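PDB 6CPY: GRMZM2G135359 pseudokinase from Zea mays, which is probably a membrane-spanning receptor-like pseudokinase whose domain described here has a protein-kinase fold, and which may bind ATP but lacks several residues normally needed for phosphate transfer. Local coordinates for residues Thr27-Leu32 / Lys90-Leu95; Ser35-Ala40 / Val65-Ala70; Ser45-Ile48 / Cys54-Tyr57; Phe131-Leu134 / Glu138-Lys141; Thr177-Asp182 / Ser189-Trp194. All coordinates share one frame; numbering follows the deposited sequence.

Contacts 1, 2 and 3 lie in the N-terminal lobe of the kinase fold, contact 4 in the C-terminal lobe, and contact 5, whose centre is about 4 Å from the centre of the chain, near the cleft. Contact 2 is buried and wholly apolar, packing helix 34-40 on strand 66-72; contact 1, partly buried, also lacks a hydrogen bond. Contact 3, a surface hairpin of the same sheet, combines a backbone hydrogen bond with apolar packing, and a Tyr-57 to Val-69 backbone bond joins it to contact 2. Contacts 4 and 5 rely on polar grips on backbone carbonyls, and meet where His-133 touches Leu-180. NZ of Lys-91 reaches the backbone oxygens of Asp-190 and Glu-192, linking contacts 1 and 5.

Contact 1 of 5, residues Thr27-Leu32 / Lys90-Leu95; sequences TGVPSL and KKITNL
Thr-27 and Val-29 both bring a methyl group against Ile-92, and this small apolar cluster is the heart of the contact between the N-terminal segment 27-32 and helix 82-96. The receiving atom is CG2 of Ile-92: with CG1 beside the backbone N (chi1 -72°), CG2 lies opposite that N. CG2 of Thr-27 meets CG2 of Ile-92 at 3.8 Å, the two side chains crossing at about a right angle. CG2 of Val-29 reaches the same methyl more loosely, with 4.2 Å between it and CG2 of Ile-92.

The hydroxyl groups of the two threonines make no hydrogen bond from one segment to the other. OG1 of Thr-27 comes within 3.8 Å of CA of Thr-93, and has a weak hydrogen bond with OG of Ser-96. The hydroxyl of Thr-93 is engaged within its own helix, with the carbonyl of Arg-89, and comes no nearer to the side chain of Thr-27 than 4.2 Å, from its OG1 to CB of Thr-27.

Helix 82-96 corresponds to the αC helix of protein kinases, and segment 27-32 touches it with its first residues, then leads away to strand 106-112. Tyr-109 of that strand also touches Thr-27, Val-29 and Ile-92, while the backbone of the tyrosine is hydrogen-bonded to Pro-30 and Leu-32. The N-terminal segment thus borders both the αC helix and an edge strand of the five-stranded sheet, with Met-120 of strand 117-123 reaching Ile-92 from the sheet.

Contact 2 of 5, residues Ser35-Ala40 / Val65-Ala70; sequences SELETA and VEIAVA
Ile-67 and Leu-37 carry most of this contact, in which the short helix 34-40 packs on strand 66-72, the third strand of the five-stranded antiparallel sheet that makes up a kinase N-lobe. By sequence this strand holds the counterpart of the family's VAIK motif, with Ala-70 in place of the ATP-binding lysine of active kinases. That position takes no part in the packing: Ile-67 and Val-69 point to the helix, whereas Ala-68 and Ala-70 belong to the other face of the strand.

The CG1 branch of Ile-67 lies between the backbone N and the carbonyl carbon (chi1 56°), and the chain then runs straight on to CD1, which rests against the helix. Leu-37 offers CD2 to it, the two side chains crossing obliquely. One turn later the methyl of Ala-40 supports the same tip, with 4.3 Å from its CB to CD1 of Ile-67, so the isoleucine end rests against two helix residues that face the sheet.

The backbones are separated by a layer of side chains, CA of Ala-40 lying 8.5 Å from CA of Ile-67. Val-119 and Val-121 of strand 117-123 also touch Leu-37. Val-69 faces the same leucine less closely, its CG2 4.7 Å from CD2 of Leu-37, and the tightest approach is 4.1 Å, between CD2 of Leu-37 and CD1 of Ile-67.

Contact 3 of 5, residues Ser45-Ile48 / Cys54-Tyr57; sequences SNII and CMLY
The carbonyl oxygen of Leu-56 takes a short hydrogen bond from the backbone of Ile-48, with 2.7 Å between Ile-48 N and Leu-56 O. The bond is fairly straight, 155° at the hydrogen, and the donor is tilted from the carbonyl plane. CA of Ile-47 adds a CA-H...O contact to the same oxygen. Next along, Asn-46 O accepts a similar contact from CA of Tyr-57 at 3.4 Å, on either side of the antiparallel, non-hydrogen-bonded pair Ile-47 and Tyr-57.

These strands, 47-50 and 54-60, form the hairpin that in kinases carries the glycine-rich loop; by sequence, Cys-54 replaces its third glycine. On the face of Ile-47, Tyr-57 lies alongside it, pointing the same way, and CG1 of Ile-47 is 3.7 Å from CE1 of the ring. Phe-44 meets that ring edge-to-face. Met-55 folds back through bent torsions (chi2 -67°, chi3 -56°) to bring CE within 3.9 Å of CG2 of Ile-47.

Across the sheet from these, Ile-48 and Leu-56 meet through their CB atoms, 4.1 Å apart. This side also bears Ala-68 and Ala-70, and in relatives it roofs the nucleotide pocket. CD1 of Ile-48 ends 3.7 Å from the backbone oxygen of Tyr-57.

Contact 4 of 5, residues Phe131-Leu134 / Glu138-Lys141; sequences FEHL and EAEK
His-133 and Lys-141 leave their backbones alike, each with CG opposite its own carbonyl carbon, and differ further out. In His-133 this setting (chi1 -79°) brings ND1 to the carbonyl of Glu-140. Lys-141 starts away from the helix, but bends at chi2 (-61°) and again at chi4, curling back until NZ comes near the carbonyls of His-133 and Leu-134.

The histidine bond is short and straight. ND1 of His-133 donates to Glu-140 O at 2.7 Å, close to the ring plane, and comes in on a lone pair in the carbonyl plane, which ties down the rotation of the imidazole. The carboxylate of Glu-140 is not in contact with the ring; its plane is turned 73° from it, and CB of Glu-140 merely brushes ND1 of His-133 at 4.0 Å.

Helix 130-135 corresponds to αD of the kinase C-lobe, and segment 138-141 is part of the connection from it to the long helix 144-164. Where αD ends, Lys-141 NZ donates to His-133 O at 3.3 Å from above the carbonyl plane and also bonds Val-136 O, so its charge probably eases the build-up of carbonyl dipoles there. Phe-184 meets the imidazole edge-to-face. CB of Ala-139 packs tightly on the helix backbone, 3.2 Å from Glu-132 O.

Contact 5 of 5, residues Thr177-Asp182 / Ser189-Trp194; sequences TVYLTD and SDLEFW
Ser-189 holds the carbonyl of Thr-177 with two hydrogen bonds, one from its side chain and one from its backbone. OG donates at 2.6 Å to Thr-177 O from a position tilted out of the carbonyl plane; N reaches the same Thr-177 O at 2.9 Å, nearly along the C=O axis. With OG set between its backbone N and carbonyl carbon (chi1 71°), the serine can use both donors at once. A water completes the polar link, donating to Ser-189 O and hydrogen-bonded to OG1 of Thr-177, which also bonds the backbone N of Asp-174.

By sequence, segment 189-194 holds the counterpart of the kinase DFG motif, here Asp-190, Leu-191 and Glu-192, and follows the hairpin of strands 178-180 and 186-188. OD1 of Asp-190 forms a salt bridge with Arg-171, while its OD2 accepts from NE1 of Trp-194 at 2.9 Å through the syn lone pair, in the indole plane.

Tyr-179 and Leu-191 approach from opposite directions. CD1 of Leu-191 makes apolar contact with CE1 of Tyr-179 at 3.8 Å and packs on the phenol oxygen. The ring turns its edge to the serine hydroxyl, CE1 of Tyr-179 being 3.4 Å from OG of Ser-189, and Leu-56 of the N-lobe touches both Tyr-179 and Leu-191.

Contact 1 of 5, residues Thr27-Leu32 / Lys90-Leu95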
# COMPACT_ATOMS: atom_id res chain seq x y z
N THR A 27 4.71 1.69 -22.33
CA THR A 27 5.01 2.22 -20.99
C THR A 27 6.52 2.26 -20.70
O THR A 27 7.31 1.74 -21.48
CB THR A 27 4.29 1.40 -19.90
OG1 THR A 27 4.44 2.04 -18.63
CG2 THR A 27 4.84 -0.02 -19.82
N GLY A 28 6.90 2.86 -19.56
CA GLY A 28 8.31 3.09 -19.19
C GLY A 28 8.93 2.25 -18.06
O GLY A 28 9.86 2.72 -17.39
N VAL A 29 8.42 1.04 -17.82
CA VAL A 29 9.08 0.04 -16.96
C VAL A 29 9.31 -1.21 -17.82
O VAL A 29 8.56 -1.44 -18.75
CB VAL A 29 8.25 -0.33 -15.70
CG1 VAL A 29 7.83 0.93 -14.94
CG2 VAL A 29 7.03 -1.17 -16.03
N PRO A 30 10.32 -2.02 -17.49
CA PRO A 30 10.65 -3.09 -18.43
C PRO A 30 9.64 -4.23 -18.54
O PRO A 30 9.01 -4.64 -17.55
CB PRO A 30 11.98 -3.63 -17.91
CG PRO A 30 11.98 -3.31 -16.46
CD PRO A 30 11.26 -2.00 -16.35
N SER A 31 9.51 -4.74 -19.76
CA SER A 31 8.87 -6.02 -20.00
C SER A 31 9.86 -7.13 -19.69
O SER A 31 11.02 -7.07 -20.12
CB SER A 31 8.42 -6.10 -21.46
OG SER A 31 7.84 -7.35 -21.76
N LEU A 32 9.43 -8.12 -18.93
CA LEU A 32 10.26 -9.26 -18.62
C LEU A 32 9.74 -10.49 -19.35
O LEU A 32 8.53 -10.68 -19.48
CB LEU A 32 10.30 -9.50 -17.12
CG LEU A 32 10.97 -8.36 -16.35
CD1 LEU A 32 10.65 -8.43 -14.87
CD2 LEU A 32 12.47 -8.38 -16.58
N LYS A 90 -3.50 -0.18 -18.17
CA LYS A 90 -3.80 1.08 -17.49
C LYS A 90 -3.13 1.13 -16.12
O LYS A 90 -2.49 2.11 -15.77
CB LYS A 90 -5.31 1.22 -17.34
CG LYS A 90 -5.80 2.53 -16.72
CD LYS A 90 -7.28 2.72 -17.03
CE LYS A 90 -7.50 3.09 -18.50
NZ LYS A 90 -8.53 2.23 -19.15
N LYS A 91 -3.26 0.05 -15.35
CA LYS A 91 -2.60 -0.02 -14.05
C LYS A 91 -1.09 0.14 -14.18
O LYS A 91 -0.47 0.89 -13.43
CB LYS A 91 -2.93 -1.33 -13.32
CG LYS A 91 -2.15 -1.46 -12.01
CD LYS A 91 -2.55 -2.65 -11.18
CE LYS A 91 -1.75 -2.62 -9.88
NZ LYS A 91 -2.05 -3.79 -9.01
N ILE A 92 -0.48 -0.57 -15.13
CA ILE A 92 0.97 -0.50 -15.30
C ILE A 92 1.43 0.92 -15.68
O ILE A 92 2.39 1.43 -15.12
CB ILE A 92 1.46 -1.52 -16.34
CG1 ILE A 92 1.36 -2.94 -15.75
CG2 ILE A 92 2.88 -1.18 -16.79
CD1 ILE A 92 1.45 -4.05 -16.76
N THR A 93 0.72 1.54 -16.62
CA THR A 93 1.05 2.89 -17.04
C THR A 93 0.99 3.86 -15.87
O THR A 93 1.92 4.63 -15.66
CB THR A 93 0.10 3.36 -18.17
OG1 THR A 93 0.30 2.52 -19.31
CG2 THR A 93 0.37 4.82 -18.55
N ASN A 94 -0.07 3.79 -15.08
CA ASN A 94 -0.23 4.67 -13.92
C ASN A 94 0.80 4.43 -12.81
O ASN A 94 1.36 5.39 -12.29
CB ASN A 94 -1.66 4.59 -13.39
CG ASN A 94 -2.66 5.28 -14.31
OD1 ASN A 94 -3.72 4.75 -14.62
ND2 ASN A 94 -2.30 6.49 -14.75
N LEU A 95 1.09 3.18 -12.48
CA LEU A 95 2.15 2.90 -11.49
C LEU A 95 3.56 3.19 -12.01
O LEU A 95 4.46 3.44 -11.21
CB LEU A 95 2.06 1.46 -10.96
CG LEU A 95 0.76 1.13 -10.23
CD1 LEU A 95 0.79 -0.28 -9.65
CD2 LEU A 95 0.46 2.15 -9.14

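Contact 2 of 5, residues Ser35-Ala40 / Val65-Ala70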
# COMPACT_ATOMS: atom_id res chain seq x y z
N SER A 35 10.27 -16.64 -19.29
CA SER A 35 11.38 -17.52 -18.97
C SER A 35 12.26 -16.94 -17.85
O SER A 35 12.68 -17.66 -16.95
CB SER A 35 12.23 -17.81 -20.20
OG SER A 35 12.78 -16.63 -20.74
N GLU A 36 12.51 -15.63 -17.91
CA GLU A 36 13.28 -14.96 -16.85
C GLU A 36 12.58 -15.03 -15.48
O GLU A 36 13.21 -15.24 -14.44
CB GLU A 36 13.57 -13.51 -17.23
CG GLU A 36 14.51 -12.79 -16.26
CD GLU A 36 14.94 -11.40 -16.72
OE1 GLU A 36 14.42 -10.92 -17.75
OE2 GLU A 36 15.79 -10.78 -16.03
N LEU A 37 11.27 -14.83 -15.47
CA LEU A 37 10.50 -14.89 -14.24
C LEU A 37 10.35 -16.30 -13.69
O LEU A 37 10.33 -16.50 -12.46
CB LEU A 37 9.13 -14.23 -14.43
CG LEU A 37 9.26 -12.71 -14.56
CD1 LEU A 37 7.88 -12.07 -14.69
CD2 LEU A 37 9.99 -12.11 -13.36
N GLU A 38 10.26 -17.28 -14.58
CA GLU A 38 10.25 -18.68 -14.18
C GLU A 38 11.52 -19.00 -13.39
O GLU A 38 11.45 -19.61 -12.33
CB GLU A 38 10.19 -19.61 -15.40
CG GLU A 38 8.86 -19.61 -16.14
CD GLU A 38 8.97 -20.18 -17.54
OE1 GLU A 38 9.92 -20.95 -17.80
OE2 GLU A 38 8.11 -19.86 -18.40
N THR A 39 12.66 -18.58 -13.91
CA THR A 39 13.94 -18.75 -13.22
C THR A 39 13.93 -17.96 -11.91
O THR A 39 14.23 -18.50 -10.84
CB THR A 39 15.11 -18.28 -14.11
OG1 THR A 39 15.10 -19.02 -15.35
CG2 THR A 39 16.45 -18.48 -13.41
N ALA A 40 13.56 -16.69 -12.00
CA ALA A 40 13.58 -15.81 -10.82
C ALA A 40 12.70 -16.32 -9.68
O ALA A 40 13.07 -16.17 -8.51
CB ALA A 40 13.17 -14.41 -11.21
N VAL A 65 18.17 -8.50 -7.07
CA VAL A 65 17.03 -7.77 -6.54
C VAL A 65 15.88 -8.72 -6.26
O VAL A 65 15.45 -9.45 -7.14
CB VAL A 65 16.57 -6.67 -7.53
CG1 VAL A 65 15.26 -6.06 -7.09
CG2 VAL A 65 17.65 -5.60 -7.66
N GLU A 66 15.41 -8.72 -5.02
CA GLU A 66 14.28 -9.56 -4.63
C GLU A 66 12.98 -8.91 -5.10
O GLU A 66 12.85 -7.68 -5.08
CB GLU A 66 14.29 -9.78 -3.12
CG GLU A 66 15.47 -10.63 -2.67
CD GLU A 66 15.49 -10.82 -1.16
OE1 GLU A 66 14.78 -11.72 -0.64
OE2 GLU A 66 16.20 -10.05 -0.51
N ILE A 67 12.04 -9.74 -5.52
CA ILE A 67 10.79 -9.26 -6.11
C ILE A 67 9.60 -9.99 -5.54
O ILE A 67 9.68 -11.13 -5.08
CB ILE A 67 10.79 -9.42 -7.66
CG1 ILE A 67 11.06 -10.87 -8.07
CG2 ILE A 67 11.82 -8.49 -8.28
CD1 ILE A 67 11.01 -11.11 -9.57
N ALA A 68 8.47 -9.30 -5.57
CA ALA A 68 7.20 -9.91 -5.30
C ALA A 68 6.42 -9.82 -6.59
O ALA A 68 6.24 -8.72 -7.14
CB ALA A 68 6.48 -9.17 -4.18
N VAL A 69 5.97 -10.97 -7.07
CA VAL A 69 5.31 -11.05 -8.36
C VAL A 69 3.83 -11.27 -8.15
O VAL A 69 3.43 -12.26 -7.55
CB VAL A 69 5.92 -12.19 -9.18
CG1 VAL A 69 5.18 -12.37 -10.50
CG2 VAL A 69 7.40 -11.93 -9.39
N ALA A 70 3.02 -10.32 -8.61
CA ALA A 70 1.57 -10.41 -8.52
C ALA A 70 1.07 -11.02 -9.82
O ALA A 70 1.31 -10.46 -10.89
CB ALA A 70 0.95 -9.03 -8.30

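Contact 3 of 5, residues Ser45-Ile48 / Cys54-Tyr57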
# COMPACT_ATOMS: atom_id res chain seq x y z
N SER A 45 6.91 -21.37 -7.24
CA SER A 45 6.75 -22.36 -6.17
C SER A 45 6.86 -21.76 -4.76
O SER A 45 6.66 -22.47 -3.78
CB SER A 45 7.78 -23.48 -6.32
OG SER A 45 9.11 -22.97 -6.32
N ASN A 46 7.16 -20.47 -4.67
CA ASN A 46 7.39 -19.84 -3.38
C ASN A 46 6.35 -18.74 -3.13
O ASN A 46 6.51 -17.61 -3.60
CB ASN A 46 8.82 -19.28 -3.35
CG ASN A 46 9.26 -18.85 -1.98
OD1 ASN A 46 8.54 -19.01 -0.99
ND2 ASN A 46 10.47 -18.29 -1.90
N ILE A 47 5.30 -19.06 -2.39
CA ILE A 47 4.16 -18.15 -2.22
C ILE A 47 4.35 -17.21 -1.04
O ILE A 47 4.63 -17.65 0.08
CB ILE A 47 2.83 -18.94 -2.06
CG1 ILE A 47 2.57 -19.79 -3.31
CG2 ILE A 47 1.66 -17.99 -1.84
CD1 ILE A 47 3.10 -21.21 -3.22
N ILE A 48 4.21 -15.91 -1.30
CA ILE A 48 4.25 -14.87 -0.27
C ILE A 48 2.86 -14.71 0.33
O ILE A 48 2.72 -14.57 1.54
CB ILE A 48 4.65 -13.49 -0.85
CG1 ILE A 48 6.03 -13.56 -1.50
CG2 ILE A 48 4.61 -12.42 0.25
CD1 ILE A 48 6.47 -12.26 -2.13
N CYS A 54 -5.37 -11.92 -7.12
CA CYS A 54 -3.99 -12.32 -7.43
C CYS A 54 -3.28 -13.23 -6.41
O CYS A 54 -3.60 -13.22 -5.23
CB CYS A 54 -3.12 -11.08 -7.68
SG CYS A 54 -2.34 -10.34 -6.22
N MET A 55 -2.32 -14.00 -6.92
CA MET A 55 -1.36 -14.75 -6.12
C MET A 55 -0.10 -13.93 -6.05
O MET A 55 0.22 -13.24 -7.03
CB MET A 55 -1.00 -16.07 -6.81
CG MET A 55 -2.11 -17.09 -6.88
SD MET A 55 -2.56 -17.72 -5.25
CE MET A 55 -0.99 -18.35 -4.65
N LEU A 56 0.63 -14.00 -4.93
CA LEU A 56 1.90 -13.28 -4.77
C LEU A 56 3.07 -14.25 -4.59
O LEU A 56 3.11 -15.03 -3.63
CB LEU A 56 1.85 -12.35 -3.57
CG LEU A 56 0.80 -11.27 -3.68
CD1 LEU A 56 0.54 -10.69 -2.30
CD2 LEU A 56 1.26 -10.20 -4.66
N TYR A 57 4.02 -14.18 -5.52
CA TYR A 57 5.15 -15.11 -5.55
C TYR A 57 6.44 -14.40 -5.25
O TYR A 57 6.66 -13.26 -5.67
CB TYR A 57 5.24 -15.79 -6.92
CG TYR A 57 4.06 -16.66 -7.23
CD1 TYR A 57 3.90 -17.90 -6.61
CD2 TYR A 57 3.09 -16.26 -8.15
CE1 TYR A 57 2.82 -18.70 -6.88
CE2 TYR A 57 2.00 -17.07 -8.45
CZ TYR A 57 1.88 -18.28 -7.81
OH TYR A 57 0.80 -19.10 -8.06

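Contact 4 of 5, residues Phe131-Leu134 / Glu138-Lys141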
# COMPACT_ATOMS: atom_id res chain seq x y z
N PHE A 131 -0.45 -4.97 9.36
CA PHE A 131 -1.48 -5.74 10.07
C PHE A 131 -0.86 -6.90 10.86
O PHE A 131 -1.17 -7.07 12.05
CB PHE A 131 -2.54 -6.28 9.11
CG PHE A 131 -3.69 -6.99 9.80
CD1 PHE A 131 -3.60 -8.33 10.13
CD2 PHE A 131 -4.85 -6.30 10.13
CE1 PHE A 131 -4.65 -8.97 10.77
CE2 PHE A 131 -5.90 -6.93 10.77
CZ PHE A 131 -5.80 -8.27 11.09
N GLU A 132 0.00 -7.67 10.20
CA GLU A 132 0.70 -8.80 10.82
C GLU A 132 1.49 -8.39 12.05
O GLU A 132 1.36 -9.00 13.10
CB GLU A 132 1.64 -9.49 9.82
CG GLU A 132 0.94 -10.42 8.85
CD GLU A 132 1.76 -10.77 7.62
OE1 GLU A 132 2.90 -10.29 7.47
OE2 GLU A 132 1.24 -11.54 6.77
N HIS A 133 2.30 -7.34 11.91
CA HIS A 133 3.12 -6.86 13.02
C HIS A 133 2.35 -6.23 14.17
O HIS A 133 2.82 -6.29 15.31
CB HIS A 133 4.22 -5.93 12.53
CG HIS A 133 5.38 -6.66 11.93
ND1 HIS A 133 6.41 -7.16 12.69
CD2 HIS A 133 5.63 -7.03 10.66
CE1 HIS A 133 7.26 -7.79 11.91
NE2 HIS A 133 6.82 -7.72 10.66
N LEU A 134 1.19 -5.66 13.88
CA LEU A 134 0.35 -5.08 14.92
C LEU A 134 -0.52 -6.11 15.65
O LEU A 134 -0.74 -5.98 16.85
CB LEU A 134 -0.56 -3.99 14.34
CG LEU A 134 0.10 -2.68 13.89
CD1 LEU A 134 -0.92 -1.74 13.30
CD2 LEU A 134 0.83 -2.01 15.05
N GLU A 138 2.53 -13.96 17.16
CA GLU A 138 3.89 -14.43 16.95
C GLU A 138 4.78 -13.42 16.22
O GLU A 138 5.99 -13.63 16.12
CB GLU A 138 3.87 -15.75 16.19
N ALA A 139 4.19 -12.33 15.71
CA ALA A 139 4.94 -11.31 14.97
C ALA A 139 5.67 -10.33 15.90
O ALA A 139 5.21 -10.05 17.01
CB ALA A 139 4.02 -10.56 14.03
N GLU A 140 6.79 -9.80 15.42
CA GLU A 140 7.60 -8.85 16.19
C GLU A 140 6.85 -7.53 16.37
O GLU A 140 6.34 -6.95 15.40
CB GLU A 140 8.94 -8.59 15.49
CG GLU A 140 9.93 -7.80 16.34
CD GLU A 140 11.16 -7.37 15.57
OE1 GLU A 140 11.50 -8.02 14.56
OE2 GLU A 140 11.79 -6.38 15.98
N LYS A 141 6.77 -7.08 17.62
CA LYS A 141 6.07 -5.84 17.95
C LYS A 141 6.94 -4.63 17.65
O LYS A 141 8.17 -4.69 17.69
CB LYS A 141 5.62 -5.83 19.42
CG LYS A 141 4.64 -6.95 19.79
CD LYS A 141 3.34 -6.87 18.99
CE LYS A 141 2.60 -8.21 18.94
NZ LYS A 141 1.89 -8.39 17.63

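Contact 5 of 5, residues Thr177-Asp182 / Ser189-Trp194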
# COMPACT_ATOMS: atom_id res chain seq x y z
N THR A 177 -2.40 -3.67 3.43
CA THR A 177 -1.74 -3.28 2.19
C THR A 177 -0.50 -2.43 2.38
O THR A 177 0.10 -1.99 1.39
CB THR A 177 -2.72 -2.60 1.22
OG1 THR A 177 -3.11 -1.31 1.72
CG2 THR A 177 -3.94 -3.47 1.05
N VAL A 178 -0.11 -2.20 3.63
CA VAL A 178 1.15 -1.55 3.95
C VAL A 178 2.16 -2.62 4.34
O VAL A 178 1.93 -3.37 5.29
CB VAL A 178 1.01 -0.56 5.13
CG1 VAL A 178 2.35 0.07 5.45
CG2 VAL A 178 -0.02 0.50 4.81
N TYR A 179 3.25 -2.68 3.59
CA TYR A 179 4.33 -3.62 3.85
C TYR A 179 5.50 -2.90 4.53
O TYR A 179 5.59 -1.68 4.52
CB TYR A 179 4.78 -4.29 2.55
CG TYR A 179 3.76 -5.29 2.04
CD1 TYR A 179 2.63 -4.87 1.35
CD2 TYR A 179 3.92 -6.65 2.28
CE1 TYR A 179 1.68 -5.79 0.91
CE2 TYR A 179 2.99 -7.58 1.83
CZ TYR A 179 1.87 -7.14 1.15
OH TYR A 179 0.95 -8.07 0.71
N LEU A 180 6.38 -3.69 5.12
CA LEU A 180 7.50 -3.18 5.92
C LEU A 180 8.83 -3.67 5.36
O LEU A 180 9.00 -4.87 5.14
CB LEU A 180 7.34 -3.65 7.36
CG LEU A 180 6.02 -3.24 8.03
CD1 LEU A 180 5.94 -3.77 9.45
CD2 LEU A 180 5.86 -1.72 8.03
N THR A 181 9.76 -2.74 5.17
CA THR A 181 11.11 -3.03 4.66
C THR A 181 11.98 -3.66 5.74
O THR A 181 11.54 -3.82 6.88
CB THR A 181 11.83 -1.75 4.17
OG1 THR A 181 12.14 -0.91 5.30
CG2 THR A 181 10.99 -0.99 3.17
N ASP A 182 13.21 -4.02 5.37
CA ASP A 182 14.14 -4.67 6.30
C ASP A 182 14.46 -3.88 7.59
O ASP A 182 14.82 -4.49 8.60
CB ASP A 182 15.45 -5.07 5.58
CG ASP A 182 16.18 -3.89 4.96
OD1 ASP A 182 15.68 -2.74 5.02
OD2 ASP A 182 17.26 -4.12 4.38
N SER A 189 1.22 -0.37 -0.74
CA SER A 189 1.17 -1.22 -1.95
C SER A 189 -0.13 -1.11 -2.71
O SER A 189 -1.17 -0.68 -2.18
CB SER A 189 1.41 -2.67 -1.59
OG SER A 189 0.32 -3.22 -0.90
N ASP A 190 -0.07 -1.51 -3.97
CA ASP A 190 -1.25 -1.69 -4.78
C ASP A 190 -1.05 -2.94 -5.64
O ASP A 190 -0.62 -2.86 -6.79
CB ASP A 190 -1.47 -0.47 -5.66
CG ASP A 190 -2.68 -0.62 -6.57
OD1 ASP A 190 -3.56 -1.48 -6.35
OD2 ASP A 190 -2.74 0.14 -7.54
N LEU A 191 -1.37 -4.08 -5.05
CA LEU A 191 -1.10 -5.39 -5.64
C LEU A 191 -2.28 -5.98 -6.41
O LEU A 191 -2.10 -6.85 -7.27
CB LEU A 191 -0.65 -6.35 -4.55
CG LEU A 191 0.63 -5.91 -3.83
CD1 LEU A 191 0.89 -6.78 -2.62
CD2 LEU A 191 1.83 -5.94 -4.77
N GLU A 192 -3.49 -5.51 -6.11
CA GLU A 192 -4.70 -6.04 -6.70
C GLU A 192 -4.83 -5.55 -8.12
O GLU A 192 -4.58 -4.38 -8.40
CB GLU A 192 -5.93 -5.60 -5.89
CG GLU A 192 -6.00 -6.19 -4.49
CD GLU A 192 -6.95 -7.36 -4.38
OE1 GLU A 192 -6.99 -8.22 -5.30
OE2 GLU A 192 -7.67 -7.44 -3.35
N PHE A 193 -5.22 -6.43 -9.02
CA PHE A 193 -5.46 -6.03 -10.40
C PHE A 193 -6.69 -5.12 -10.42
O PHE A 193 -7.67 -5.39 -9.70
CB PHE A 193 -5.62 -7.25 -11.30
CG PHE A 193 -4.33 -7.98 -11.56
CD1 PHE A 193 -3.75 -8.76 -10.57
CD2 PHE A 193 -3.70 -7.90 -12.79
CE1 PHE A 193 -2.56 -9.44 -10.80
CE2 PHE A 193 -2.51 -8.57 -13.03
CZ PHE A 193 -1.93 -9.33 -12.03
N TRP A 194 -6.63 -4.05 -11.21
CA TRP A 194 -7.71 -3.04 -11.25
C TRP A 194 -8.96 -3.58 -11.96
O TRP A 194 -9.25 -3.18 -13.09
CB TRP A 194 -7.22 -1.77 -11.97
CG TRP A 194 -6.19 -0.96 -11.23
CD1 TRP A 194 -5.51 -1.31 -10.09
CD2 TRP A 194 -5.69 0.33 -11.61
NE1 TRP A 194 -4.64 -0.30 -9.73
CE2 TRP A 194 -4.74 0.72 -10.64
CE3 TRP A 194 -5.98 1.21 -12.66
CZ2 TRP A 194 -4.06 1.94 -10.71
CZ3 TRP A 194 -5.31 2.42 -12.73
CH2 TRP A 194 -4.36 2.77 -11.75
O HOH W 1 -2.68 0.34 -0.36